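Local coordinates for envelope polyprotein (PDB 5FXU) that forms the ectodomain of Gn, part of the antigenic glycoprotein surface of Puumala virus, and probably acts together with its partner Gc in attachment and entry, at residues L37-C43 with C140-G145; R106-F112 with T124-P130; C193-K199 with F226-C232; T308-T314 with K339-T344. All blocks are in the same frame, centred on the assembly; numbering follows the deposited sequence.

Contact 1: residues L37-C43 with C140-G145; sequences LKLESSC and CLLGLG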
loop_
_atom_site.group_PDB
_atom_site.type_symbol
_atom_site.label_atom_id
_atom_site.label_comp_id
_atom_site.label_asym_id
_atom_site.label_seq_id
_atom_site.Cartn_x
_atom_site.Cartn_y
_atom_site.Cartn_z
ATOM N N LEU A 37 -17.234 -0.541 -7.851
ATOM C CA LEU A 37 -16.042 -0.368 -8.691
ATOM C C LEU A 37 -15.385 -1.696 -9.078
ATOM O O LEU A 37 -15.063 -2.505 -8.220
ATOM C CB LEU A 37 -15.018 0.550 -8.008
ATOM C CG LEU A 37 -15.381 2.032 -7.889
ATOM C CD1 LEU A 37 -14.239 2.784 -7.224
ATOM C CD2 LEU A 37 -15.722 2.667 -9.237
ATOM N N LYS A 38 -15.196 -1.894 -10.383
ATOM C CA LYS A 38 -14.548 -3.085 -10.945
ATOM C C LYS A 38 -13.425 -2.616 -11.875
ATOM O O LYS A 38 -13.636 -1.716 -12.690
ATOM C CB LYS A 38 -15.575 -3.913 -11.742
ATOM C CG LYS A 38 -15.582 -5.430 -11.437
ATOM C CD LYS A 38 -14.462 -6.119 -12.201
ATOM C CE LYS A 38 -14.894 -6.520 -13.605
ATOM N NZ LYS A 38 -15.698 -7.774 -13.688
ATOM N N LEU A 39 -12.233 -3.191 -11.741
ATOM C CA LEU A 39 -11.164 -2.936 -12.710
ATOM C C LEU A 39 -11.401 -3.755 -13.963
ATOM O O LEU A 39 -11.563 -4.958 -13.868
ATOM C CB LEU A 39 -9.771 -3.303 -12.168
ATOM C CG LEU A 39 -8.807 -2.166 -11.816
ATOM C CD1 LEU A 39 -7.435 -2.757 -11.550
ATOM C CD2 LEU A 39 -8.682 -1.082 -12.882
ATOM N N GLU A 40 -11.430 -3.096 -15.116
ATOM C CA GLU A 40 -11.477 -3.769 -16.412
ATOM C C GLU A 40 -10.132 -3.545 -17.066
ATOM O O GLU A 40 -9.516 -2.508 -16.845
ATOM C CB GLU A 40 -12.557 -3.162 -17.342
ATOM C CG GLU A 40 -13.972 -3.018 -16.791
ATOM C CD GLU A 40 -14.745 -4.337 -16.698
ATOM O OE1 GLU A 40 -14.155 -5.360 -16.300
ATOM O OE2 GLU A 40 -15.957 -4.341 -16.992
ATOM N N SER A 41 -9.707 -4.484 -17.903
ATOM C CA SER A 41 -8.451 -4.351 -18.645
ATOM C C SER A 41 -8.622 -4.764 -20.089
ATOM O O SER A 41 -9.239 -5.781 -20.373
ATOM C CB SER A 41 -7.353 -5.223 -18.030
ATOM O OG SER A 41 -6.129 -5.068 -18.738
ATOM N N SER A 42 -8.072 -3.960 -20.992
ATOM C CA SER A 42 -7.899 -4.348 -22.377
ATOM C C SER A 42 -6.432 -4.730 -22.667
ATOM O O SER A 42 -6.062 -4.895 -23.814
ATOM C CB SER A 42 -8.333 -3.197 -23.297
ATOM O OG SER A 42 -7.224 -2.353 -23.590
ATOM N N CYS A 43 -5.598 -4.859 -21.645
ATOM C CA CYS A 43 -4.165 -5.020 -21.856
ATOM C C CYS A 43 -3.814 -6.469 -22.169
ATOM O O CYS A 43 -4.511 -7.385 -21.741
ATOM C CB CYS A 43 -3.401 -4.570 -20.606
ATOM S SG CYS A 43 -3.582 -2.813 -20.143
ATOM N N CYS A 140 -1.926 0.562 -23.274
ATOM C CA CYS A 140 -3.185 -0.155 -23.191
ATOM C C CYS A 140 -4.090 0.556 -22.188
ATOM O O CYS A 140 -3.715 1.597 -21.654
ATOM C CB CYS A 140 -2.951 -1.627 -22.857
ATOM S SG CYS A 140 -2.107 -1.913 -21.294
ATOM N N LEU A 141 -5.298 0.032 -21.984
ATOM C CA LEU A 141 -6.329 0.721 -21.226
ATOM C C LEU A 141 -6.833 -0.108 -20.070
ATOM O O LEU A 141 -7.089 -1.293 -20.210
ATOM C CB LEU A 141 -7.510 1.072 -22.124
ATOM C CG LEU A 141 -7.268 2.152 -23.186
ATOM C CD1 LEU A 141 -8.515 2.339 -24.043
ATOM C CD2 LEU A 141 -6.877 3.485 -22.573
ATOM N N LEU A 142 -6.995 0.554 -18.931
ATOM C CA LEU A 142 -7.751 0.027 -17.817
ATOM C C LEU A 142 -8.959 0.939 -17.623
ATOM O O LEU A 142 -8.934 2.144 -17.924
ATOM C CB LEU A 142 -6.908 0.003 -16.536
ATOM C CG LEU A 142 -5.528 -0.668 -16.558
ATOM C CD1 LEU A 142 -4.768 -0.418 -15.260
ATOM C CD2 LEU A 142 -5.668 -2.166 -16.777
ATOM N N GLY A 143 -10.026 0.350 -17.122
ATOM C CA GLY A 143 -11.187 1.106 -16.726
ATOM C C GLY A 143 -11.496 0.845 -15.269
ATOM O O GLY A 143 -11.328 -0.283 -14.769
ATOM N N LEU A 144 -11.966 1.895 -14.604
ATOM C CA LEU A 144 -12.449 1.799 -13.232
ATOM C C LEU A 144 -13.658 2.707 -13.083
ATOM O O LEU A 144 -13.538 3.938 -13.191
ATOM C CB LEU A 144 -11.352 2.184 -12.234
ATOM C CG LEU A 144 -11.691 1.881 -10.777
ATOM C CD1 LEU A 144 -11.784 0.385 -10.507
ATOM C CD2 LEU A 144 -10.633 2.507 -9.878
ATOM N N GLY A 145 -14.816 2.070 -12.879
ATOM C CA GLY A 145 -16.118 2.726 -12.949
ATOM C C GLY A 145 -16.253 3.441 -14.277
ATOM O O GLY A 145 -16.236 2.808 -15.330
#
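C43 and C140 are joined by a disulfide across one end of an antiparallel strand pair, SG to SG 2.1 Å with a chi3 of 86°. C140 turns its SG between its own backbone N and carbonyl carbon (chi1 60°), which brings the sulfur across to C43.

Backbone hydrogen bonds continue the join. E40 and G143 form a hydrogen-bonded pair, E40 N to G143 O at 2.8 Å and G143 N to E40 O at 2.9 Å. Next to the disulfide, S42 N gives a nearly straight bond to L141 O at 2.9 Å. The OG of S41 accepts from C43 N at 3.0 Å, an ST turn that shapes the chain just before the cystine.

Leucines make the apolar contacts. L144 CD1 lies 4.1 Å from both L37 CB and L39 CG, while L39 CD2 reaches L142 CB at 4.2 Å. L142 CD2 packs 4.0 Å from C43 SG; the same methyl also lies against the polar OG of S41. Strand 147-155 flanks 139-144 on its other side, leaving 39-41 outermost in this four-strand sheet.

L37, L39 and L144 turn inward onto strand 107-116, whereas K38 and E40, linked by a long salt bridge, are exposed. The pair is thus amphipathic, with a covalent cross-link that ties the outermost strand to its neighbour.

Contact 2: residues R106-F112 with T124-P130; sequences RKTIACF and TVFLIGP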
loop_
_atom_site.group_PDB
_atom_site.type_symbol
_atom_site.label_atom_id
_atom_site.label_comp_id
_atom_site.label_asym_id
_atom_site.label_seq_id
_atom_site.Cartn_x
_atom_site.Cartn_y
_atom_site.Cartn_z
ATOM N N ARG A 106 4.534 -15.010 -14.409
ATOM C CA ARG A 106 4.126 -14.087 -15.446
ATOM C C ARG A 106 2.742 -13.494 -15.212
ATOM O O ARG A 106 2.026 -13.170 -16.150
ATOM C CB ARG A 106 4.245 -14.758 -16.819
ATOM C CG ARG A 106 5.637 -15.323 -17.096
ATOM C CD ARG A 106 6.677 -14.196 -17.119
ATOM N NE ARG A 106 8.070 -14.599 -17.308
ATOM C CZ ARG A 106 8.561 -15.330 -18.318
ATOM N NH1 ARG A 106 7.798 -15.829 -19.300
ATOM N NH2 ARG A 106 9.861 -15.594 -18.326
ATOM N N LYS A 107 2.391 -13.336 -13.944
ATOM C CA LYS A 107 1.124 -12.737 -13.568
ATOM C C LYS A 107 1.267 -11.247 -13.320
ATOM O O LYS A 107 2.294 -10.779 -12.835
ATOM C CB LYS A 107 0.564 -13.431 -12.335
ATOM C CG LYS A 107 0.175 -14.872 -12.621
ATOM C CD LYS A 107 -1.028 -14.921 -13.558
ATOM C CE LYS A 107 -1.730 -16.266 -13.534
ATOM N NZ LYS A 107 -3.135 -16.127 -14.008
ATOM N N THR A 108 0.225 -10.520 -13.684
ATOM C CA THR A 108 0.149 -9.088 -13.508
ATOM C C THR A 108 -0.869 -8.832 -12.385
ATOM O O THR A 108 -1.927 -9.455 -12.352
ATOM C CB THR A 108 -0.280 -8.428 -14.824
ATOM O OG1 THR A 108 0.790 -8.545 -15.766
ATOM C CG2 THR A 108 -0.604 -6.935 -14.644
ATOM N N ILE A 109 -0.518 -7.951 -11.458
ATOM C CA ILE A 109 -1.396 -7.555 -10.358
ATOM C C ILE A 109 -1.878 -6.157 -10.662
ATOM O O ILE A 109 -1.076 -5.257 -10.895
ATOM C CB ILE A 109 -0.684 -7.554 -8.986
ATOM C CG1 ILE A 109 -0.280 -8.963 -8.574
ATOM C CG2 ILE A 109 -1.594 -7.003 -7.887
ATOM C CD1 ILE A 109 1.053 -9.419 -9.146
ATOM N N ALA A 110 -3.193 -5.996 -10.685
ATOM C CA ALA A 110 -3.826 -4.692 -10.852
ATOM C C ALA A 110 -4.922 -4.600 -9.800
ATOM O O ALA A 110 -5.805 -5.439 -9.769
ATOM C CB ALA A 110 -4.393 -4.527 -12.241
ATOM N N CYS A 111 -4.838 -3.580 -8.951
ATOM C CA CYS A 111 -5.728 -3.402 -7.820
ATOM C C CYS A 111 -5.722 -1.923 -7.424
ATOM O O CYS A 111 -4.965 -1.138 -7.987
ATOM C CB CYS A 111 -5.271 -4.274 -6.659
ATOM S SG CYS A 111 -3.601 -3.903 -6.036
ATOM N N PHE A 112 -6.619 -1.506 -6.529
ATOM C CA PHE A 112 -6.649 -0.089 -6.093
ATOM C C PHE A 112 -6.754 0.018 -4.590
ATOM O O PHE A 112 -7.158 -0.923 -3.935
ATOM C CB PHE A 112 -7.736 0.706 -6.826
ATOM C CG PHE A 112 -9.098 0.135 -6.670
ATOM C CD1 PHE A 112 -9.557 -0.894 -7.501
ATOM C CD2 PHE A 112 -9.929 0.608 -5.665
ATOM C CE1 PHE A 112 -10.822 -1.426 -7.324
ATOM C CE2 PHE A 112 -11.191 0.084 -5.485
ATOM C CZ PHE A 112 -11.638 -0.939 -6.307
ATOM N N THR A 124 -6.612 4.896 -5.952
ATOM C CA THR A 124 -5.268 4.922 -6.450
ATOM C C THR A 124 -5.099 3.534 -7.044
ATOM O O THR A 124 -5.227 2.527 -6.352
ATOM C CB THR A 124 -4.210 5.182 -5.343
ATOM O OG1 THR A 124 -4.285 6.543 -4.885
ATOM C CG2 THR A 124 -2.807 4.981 -5.873
ATOM N N VAL A 125 -4.836 3.486 -8.341
ATOM C CA VAL A 125 -4.664 2.216 -9.056
ATOM C C VAL A 125 -3.187 1.853 -9.098
ATOM O O VAL A 125 -2.376 2.670 -9.480
ATOM C CB VAL A 125 -5.228 2.317 -10.476
ATOM C CG1 VAL A 125 -4.908 1.070 -11.273
ATOM C CG2 VAL A 125 -6.725 2.530 -10.409
ATOM N N PHE A 126 -2.880 0.626 -8.715
ATOM C CA PHE A 126 -1.524 0.088 -8.751
ATOM C C PHE A 126 -1.465 -1.009 -9.801
ATOM O O PHE A 126 -2.335 -1.885 -9.830
ATOM C CB PHE A 126 -1.158 -0.517 -7.401
ATOM C CG PHE A 126 -1.003 0.504 -6.311
ATOM C CD1 PHE A 126 -2.109 0.896 -5.528
ATOM C CD2 PHE A 126 0.227 1.094 -6.054
ATOM C CE1 PHE A 126 -1.979 1.859 -4.521
ATOM C CE2 PHE A 126 0.355 2.068 -5.059
ATOM C CZ PHE A 126 -0.755 2.451 -4.293
ATOM N N LEU A 127 -0.424 -0.983 -10.637
ATOM C CA LEU A 127 -0.183 -2.037 -11.630
ATOM C C LEU A 127 1.209 -2.550 -11.454
ATOM O O LEU A 127 2.167 -1.781 -11.496
ATOM C CB LEU A 127 -0.349 -1.451 -13.006
ATOM C CG LEU A 127 -0.127 -2.377 -14.186
ATOM C CD1 LEU A 127 -1.204 -3.438 -14.234
ATOM C CD2 LEU A 127 -0.147 -1.566 -15.470
ATOM N N ILE A 128 1.318 -3.852 -11.222
ATOM C CA ILE A 128 2.603 -4.532 -11.004
ATOM C C ILE A 128 2.663 -5.717 -11.936
ATOM O O ILE A 128 1.704 -6.463 -12.055
ATOM C CB ILE A 128 2.684 -5.089 -9.589
ATOM C CG1 ILE A 128 2.540 -3.952 -8.574
ATOM C CG2 ILE A 128 4.011 -5.800 -9.343
ATOM C CD1 ILE A 128 2.253 -4.438 -7.168
ATOM N N GLY A 129 3.797 -5.924 -12.581
ATOM C CA GLY A 129 3.912 -7.063 -13.456
ATOM C C GLY A 129 5.282 -7.355 -14.006
ATOM O O GLY A 129 6.248 -6.670 -13.712
ATOM N N PRO A 130 5.377 -8.400 -14.820
ATOM C CA PRO A 130 6.719 -8.806 -15.289
ATOM C C PRO A 130 7.320 -7.802 -16.253
ATOM O O PRO A 130 6.603 -7.122 -17.014
ATOM C CB PRO A 130 6.488 -10.162 -15.949
ATOM C CG PRO A 130 5.042 -10.470 -15.777
ATOM C CD PRO A 130 4.306 -9.227 -15.396
#
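I109 and I128 face each other as a hydrogen-bonded pair, I109 N to I128 O at 2.7 Å and I128 N to I109 O at 2.8 Å. C111 and F126 repeat the pattern two residues on, F126 N reaching C111 O at 2.8 Å, and CA-H...O contacts fill the steps between, such as A110 CA to F126 O at 3.3 Å. Together these rungs make the ladder of a beta hairpin, strands 107-116 and 120-130, whose parts 107-112 and 124-130 run almost exactly antiparallel (176°).

Side chains alternate between its two faces. On one, with CG of L127 anti to the backbone N (chi1 179°), its CD1 comes across to the facing strand and touches T108 CG2 at 3.6 Å and A110 CB at 3.9 Å. V151 and Y153 of strand 147-155 also pack on L127. The other face carries I109, I128, F126 and C111, whose SG is bonded to C92. At the open end, the ring of P130 crosses T108 at about a right angle and sets its CG 3.7 Å from R106 CA. K107 leads away from this strand pair to a salt bridge with D46.

Contact 3: residues C193-K199 with F226-C232; sequences CFLIAKK and FQGYYIC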
loop_
_atom_site.group_PDB
_atom_site.type_symbol
_atom_site.label_atom_id
_atom_site.label_comp_id
_atom_site.label_asym_id
_atom_site.label_seq_id
_atom_site.Cartn_x
_atom_site.Cartn_y
_atom_site.Cartn_z
ATOM N N CYS A 193 4.629 -0.343 -1.052
ATOM C CA CYS A 193 4.496 -1.542 -0.245
ATOM C C CYS A 193 3.044 -1.950 -0.043
ATOM O O CYS A 193 2.189 -1.099 0.121
ATOM C CB CYS A 193 5.077 -1.302 1.152
ATOM S SG CYS A 193 6.801 -0.841 1.191
ATOM N N PHE A 194 2.809 -3.259 -0.018
ATOM C CA PHE A 194 1.478 -3.848 0.114
ATOM C C PHE A 194 1.484 -4.763 1.312
ATOM O O PHE A 194 2.404 -5.548 1.493
ATOM C CB PHE A 194 1.089 -4.582 -1.176
ATOM C CG PHE A 194 1.219 -3.705 -2.383
ATOM C CD1 PHE A 194 2.474 -3.489 -2.966
ATOM C CD2 PHE A 194 0.134 -3.002 -2.861
ATOM C CE1 PHE A 194 2.618 -2.603 -4.030
ATOM C CE2 PHE A 194 0.268 -2.133 -3.941
ATOM C CZ PHE A 194 1.503 -1.913 -4.520
ATOM N N LEU A 195 0.474 -4.614 2.155
ATOM C CA LEU A 195 0.330 -5.423 3.339
ATOM C C LEU A 195 -0.219 -6.797 3.011
ATOM O O LEU A 195 -1.301 -6.909 2.423
ATOM C CB LEU A 195 -0.623 -4.733 4.327
ATOM C CG LEU A 195 -0.800 -5.460 5.651
ATOM C CD1 LEU A 195 0.466 -5.411 6.464
ATOM C CD2 LEU A 195 -1.886 -4.787 6.440
ATOM N N ILE A 196 0.475 -7.829 3.463
ATOM C CA ILE A 196 0.097 -9.218 3.195
ATOM C C ILE A 196 -0.202 -9.904 4.525
ATOM O O ILE A 196 0.655 -9.905 5.421
ATOM C CB ILE A 196 1.257 -9.968 2.520
ATOM C CG1 ILE A 196 1.832 -9.213 1.299
ATOM C CG2 ILE A 196 0.859 -11.390 2.164
ATOM C CD1 ILE A 196 0.843 -8.900 0.220
ATOM N N ALA A 197 -1.385 -10.496 4.663
ATOM C CA ALA A 197 -1.723 -11.313 5.826
ATOM C C ALA A 197 -1.169 -12.726 5.679
ATOM O O ALA A 197 -1.450 -13.423 4.699
ATOM C CB ALA A 197 -3.215 -11.385 5.989
ATOM N N LYS A 198 -0.387 -13.141 6.668
ATOM C CA LYS A 198 0.267 -14.433 6.663
ATOM C C LYS A 198 0.532 -14.900 8.099
ATOM O O LYS A 198 1.339 -14.326 8.831
ATOM C CB LYS A 198 1.568 -14.360 5.854
ATOM C CG LYS A 198 2.379 -15.652 5.766
ATOM C CD LYS A 198 1.603 -16.737 5.032
ATOM C CE LYS A 198 2.392 -18.036 4.853
ATOM N NZ LYS A 198 2.703 -18.828 6.074
ATOM N N LYS A 199 -0.145 -15.975 8.473
ATOM C CA LYS A 199 -0.057 -16.575 9.802
ATOM C C LYS A 199 0.972 -17.724 9.831
ATOM O O LYS A 199 1.195 -18.371 8.805
ATOM C CB LYS A 199 -1.439 -17.120 10.162
ATOM C CG LYS A 199 -1.993 -16.592 11.453
ATOM C CD LYS A 199 -3.451 -16.960 11.640
ATOM C CE LYS A 199 -3.702 -17.344 13.080
ATOM N NZ LYS A 199 -5.148 -17.556 13.285
ATOM N N PHE A 226 -1.430 -9.107 15.140
ATOM C CA PHE A 226 -1.508 -9.245 13.680
ATOM C C PHE A 226 -0.282 -9.973 13.067
ATOM O O PHE A 226 0.852 -9.726 13.448
ATOM C CB PHE A 226 -1.703 -7.913 12.988
ATOM C CG PHE A 226 -1.643 -8.028 11.482
ATOM C CD1 PHE A 226 -2.705 -8.543 10.764
ATOM C CD2 PHE A 226 -0.479 -7.691 10.796
ATOM C CE1 PHE A 226 -2.627 -8.693 9.386
ATOM C CE2 PHE A 226 -0.406 -7.826 9.431
ATOM C CZ PHE A 226 -1.482 -8.331 8.723
ATOM N N GLN A 227 -0.545 -10.915 12.166
ATOM C CA GLN A 227 0.502 -11.686 11.525
ATOM C C GLN A 227 0.523 -11.409 10.040
ATOM O O GLN A 227 -0.464 -11.619 9.329
ATOM C CB GLN A 227 0.367 -13.188 11.814
ATOM C CG GLN A 227 0.926 -13.561 13.186
ATOM C CD GLN A 227 0.974 -15.050 13.449
ATOM O OE1 GLN A 227 1.818 -15.768 12.911
ATOM N NE2 GLN A 227 0.071 -15.521 14.292
ATOM N N GLY A 228 1.657 -10.890 9.583
ATOM C CA GLY A 228 1.812 -10.536 8.190
ATOM C C GLY A 228 3.091 -9.796 7.927
ATOM O O GLY A 228 4.003 -9.792 8.749
ATOM N N TYR A 229 3.167 -9.186 6.763
ATOM C CA TYR A 229 4.397 -8.548 6.329
ATOM C C TYR A 229 4.106 -7.620 5.200
ATOM O O TYR A 229 3.006 -7.632 4.682
ATOM C CB TYR A 229 5.421 -9.593 5.886
ATOM C CG TYR A 229 5.030 -10.466 4.732
ATOM C CD1 TYR A 229 4.333 -11.655 4.934
ATOM C CD2 TYR A 229 5.416 -10.146 3.438
ATOM C CE1 TYR A 229 3.984 -12.479 3.853
ATOM C CE2 TYR A 229 5.084 -10.962 2.360
ATOM C CZ TYR A 229 4.373 -12.119 2.582
ATOM O OH TYR A 229 4.051 -12.898 1.515
ATOM N N TYR A 230 5.084 -6.795 4.837
ATOM C CA TYR A 230 4.927 -5.948 3.668
ATOM C C TYR A 230 5.799 -6.514 2.539
ATOM O O TYR A 230 6.903 -6.999 2.789
ATOM C CB TYR A 230 5.284 -4.478 3.973
ATOM C CG TYR A 230 4.211 -3.689 4.681
ATOM C CD1 TYR A 230 3.182 -3.079 3.957
ATOM C CD2 TYR A 230 4.236 -3.507 6.044
ATOM C CE1 TYR A 230 2.218 -2.318 4.586
ATOM C CE2 TYR A 230 3.275 -2.763 6.679
ATOM C CZ TYR A 230 2.258 -2.164 5.961
ATOM O OH TYR A 230 1.299 -1.416 6.610
ATOM N N ILE A 231 5.291 -6.397 1.306
ATOM C CA ILE A 231 6.066 -6.672 0.112
ATOM C C ILE A 231 6.131 -5.373 -0.667
ATOM O O ILE A 231 5.111 -4.717 -0.869
ATOM C CB ILE A 231 5.492 -7.883 -0.659
ATOM C CG1 ILE A 231 6.546 -8.474 -1.561
ATOM C CG2 ILE A 231 4.213 -7.540 -1.419
ATOM C CD1 ILE A 231 7.563 -9.333 -0.810
ATOM N N CYS A 232 7.342 -4.962 -1.047
ATOM C CA CYS A 232 7.586 -3.617 -1.561
ATOM C C CYS A 232 8.314 -3.702 -2.864
ATOM O O CYS A 232 9.058 -4.656 -3.112
ATOM C CB CYS A 232 8.435 -2.783 -0.571
ATOM S SG CYS A 232 7.762 -2.693 1.118
#
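C193 and C232 are disulfide-linked across a non-hydrogen-bonded pair of the antiparallel ladder between strands 185-197 and 228-234, their SG atoms 2.1 Å apart. The packing is tight along the strands. L195 CD1 lies over one face of the Y230 ring, 3.9 Å from its centroid, a CH-pi contact. On the opposite face of the sheet I196 CB does the same to Y229, also at 3.9 Å. The Y229 ring reaches I196 because its CG sits between backbone N and carbonyl carbon (chi1 61°). Both phenols are held at their far ends, Y229 OH by E100 and Y230 OH by P342 O. The backbone bonds include I196 N to Y229 O at 2.8 Å.

Toward K199 the ladder gives way to loop. K199 is exposed and poorly ordered, though its NZ pairs with D318. Its CG crosses the Q227 side chain, whose NE2 bonds D317. K198 leans its CB against the edge of the Y229 ring, and K198 N is hydrogen-bonded to Q227 O at 3.1 Å.

Contact 4: residues T308-T314 with K339-T344; sequences TSTGVLT and KTLPLT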
loop_
_atom_site.group_PDB
_atom_site.type_symbol
_atom_site.label_atom_id
_atom_site.label_comp_id
_atom_site.label_asym_id
_atom_site.label_seq_id
_atom_site.Cartn_x
_atom_site.Cartn_y
_atom_site.Cartn_z
ATOM N N THR A 308 -4.665 7.353 2.513
ATOM C CA THR A 308 -5.520 6.218 2.276
ATOM C C THR A 308 -6.417 5.985 3.491
ATOM O O THR A 308 -6.057 6.346 4.611
ATOM C CB THR A 308 -4.694 4.925 1.961
ATOM O OG1 THR A 308 -3.840 4.598 3.052
ATOM C CG2 THR A 308 -3.858 5.101 0.720
ATOM N N SER A 309 -7.558 5.348 3.263
ATOM C CA SER A 309 -8.572 5.131 4.282
ATOM C C SER A 309 -8.733 3.649 4.595
ATOM O O SER A 309 -9.746 3.262 5.159
ATOM C CB SER A 309 -9.912 5.678 3.793
ATOM O OG SER A 309 -9.768 6.969 3.242
ATOM N N THR A 310 -7.736 2.827 4.273
ATOM C CA THR A 310 -7.825 1.377 4.496
ATOM C C THR A 310 -6.677 0.873 5.385
ATOM O O THR A 310 -5.555 1.369 5.318
ATOM C CB THR A 310 -7.763 0.614 3.178
ATOM O OG1 THR A 310 -6.564 0.993 2.503
ATOM C CG2 THR A 310 -8.965 0.949 2.280
ATOM N N GLY A 311 -6.987 -0.095 6.233
ATOM C CA GLY A 311 -5.975 -0.736 7.052
ATOM C C GLY A 311 -6.491 -1.973 7.750
ATOM O O GLY A 311 -7.600 -2.429 7.485
ATOM N N VAL A 312 -5.679 -2.497 8.654
ATOM C CA VAL A 312 -6.006 -3.658 9.470
ATOM C C VAL A 312 -5.730 -3.311 10.926
ATOM O O VAL A 312 -4.783 -2.612 11.224
ATOM C CB VAL A 312 -5.117 -4.858 9.073
ATOM C CG1 VAL A 312 -5.503 -6.129 9.785
ATOM C CG2 VAL A 312 -5.231 -5.124 7.584
ATOM N N LEU A 313 -6.558 -3.813 11.829
ATOM C CA LEU A 313 -6.267 -3.748 13.251
ATOM C C LEU A 313 -5.008 -4.519 13.576
ATOM O O LEU A 313 -4.851 -5.651 13.117
ATOM C CB LEU A 313 -7.405 -4.366 14.059
ATOM C CG LEU A 313 -8.747 -3.639 14.078
ATOM C CD1 LEU A 313 -9.642 -4.373 15.025
ATOM C CD2 LEU A 313 -8.641 -2.184 14.479
ATOM N N THR A 314 -4.131 -3.935 14.386
ATOM C CA THR A 314 -2.909 -4.635 14.797
ATOM C C THR A 314 -3.178 -5.676 15.874
ATOM O O THR A 314 -2.402 -6.596 16.038
ATOM C CB THR A 314 -1.843 -3.668 15.308
ATOM O OG1 THR A 314 -2.331 -2.988 16.465
ATOM C CG2 THR A 314 -1.456 -2.650 14.247
ATOM N N LYS A 339 -4.972 0.592 17.364
ATOM C CA LYS A 339 -4.167 1.073 16.251
ATOM C C LYS A 339 -4.234 0.138 15.054
ATOM O O LYS A 339 -4.781 -0.973 15.124
ATOM C CB LYS A 339 -2.731 1.327 16.696
ATOM C CG LYS A 339 -1.904 0.098 17.024
ATOM C CD LYS A 339 -0.493 0.488 17.428
ATOM C CE LYS A 339 0.182 -0.623 18.210
ATOM N NZ LYS A 339 1.575 -0.241 18.542
ATOM N N THR A 340 -3.702 0.626 13.935
ATOM C CA THR A 340 -3.814 -0.050 12.665
ATOM C C THR A 340 -2.531 0.017 11.871
ATOM O O THR A 340 -1.665 0.848 12.155
ATOM C CB THR A 340 -4.897 0.597 11.782
ATOM O OG1 THR A 340 -4.520 1.943 11.477
ATOM C CG2 THR A 340 -6.238 0.598 12.479
ATOM N N LEU A 341 -2.469 -0.842 10.845
ATOM C CA LEU A 341 -1.449 -0.808 9.793
ATOM C C LEU A 341 -2.145 -0.539 8.476
ATOM O O LEU A 341 -3.215 -1.101 8.206
ATOM C CB LEU A 341 -0.715 -2.146 9.682
ATOM C CG LEU A 341 0.293 -2.445 10.797
ATOM C CD1 LEU A 341 0.611 -3.923 10.825
ATOM C CD2 LEU A 341 1.559 -1.642 10.619
ATOM N N PRO A 342 -1.542 0.305 7.634
ATOM C CA PRO A 342 -2.193 0.599 6.369
ATOM C C PRO A 342 -2.016 -0.530 5.350
ATOM O O PRO A 342 -0.991 -1.234 5.373
ATOM C CB PRO A 342 -1.494 1.873 5.916
ATOM C CG PRO A 342 -0.110 1.769 6.516
ATOM C CD PRO A 342 -0.321 1.107 7.840
ATOM N N LEU A 343 -2.997 -0.671 4.452
ATOM C CA LEU A 343 -2.972 -1.701 3.408
ATOM C C LEU A 343 -1.895 -1.467 2.363
ATOM O O LEU A 343 -1.278 -2.420 1.884
ATOM C CB LEU A 343 -4.333 -1.827 2.709
ATOM C CG LEU A 343 -5.490 -2.402 3.499
ATOM C CD1 LEU A 343 -6.447 -3.064 2.510
ATOM C CD2 LEU A 343 -5.096 -3.388 4.583
ATOM N N THR A 344 -1.710 -0.207 1.991
ATOM C CA THR A 344 -0.624 0.208 1.116
ATOM C C THR A 344 0.113 1.366 1.753
ATOM O O THR A 344 -0.436 2.061 2.601
ATOM C CB THR A 344 -1.109 0.656 -0.267
ATOM O OG1 THR A 344 -1.785 1.919 -0.161
ATOM C CG2 THR A 344 -2.031 -0.402 -0.882
HETATM O O HOH W 1 -3.934 1.929 2.900
#
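The antiparallel pairing of strand 310-313 with the start of strand 340-354 centres on V312 and L341, a hydrogen-bonded pair: V312 N to L341 O and L341 N to V312 O are both 2.9 Å. T314 N continues the ladder to K339 O at 3.1 Å. At the other end L343 N reaches T310 O only weakly.

There a water takes over. It accepts from T308 OG1 at 2.7 Å and from T344 N, and donates to T310 OG1 at 2.8 Å, bridging the two segments. D113 receives T310 OG1 on one carboxylate oxygen and T344 OG1 on the other.

Among the side chains, L343 CD2 presses on V312 CG2 at 3.5 Å, tighter than usual for two carbons; L343 crosses both V312 and T310 at about right angles. T314 OG1 lies 3.2 Å from K339 CG and bonds N224. The K339 chain runs extended past it, so that NZ meets E209, E213 and V335 O.

L341 packs on helix 208-216, V312 and L343 meet L195 of strand 185-197, and strand 321-323 pairs with 310-313 along its other edge.

Along the chain, contact 2 falls within the span bracketed by contact 1, and contacts 3 and 4 follow in series. Contacts 1 and 2, with centres about 11 Å apart, pack sheet on hairpin: L39 lies against A110 and C111, and L144 against F112 and V125. Contacts 3 and 4 are equally close and share neighbouring strands, 185-197 and 340-354, joined by L195 N to L343 O at 2.8 Å. Contact 2 meets contact 3 (centres about 17 Å apart) where F126 and I128 touch F194, and F126 also touches T344 of contact 4. Contact 1 stays clear of 3 and 4. The Gn head is largely built of packed, paired strands; disulfides cross contacts 1 and 3, and another ties C111 to C92.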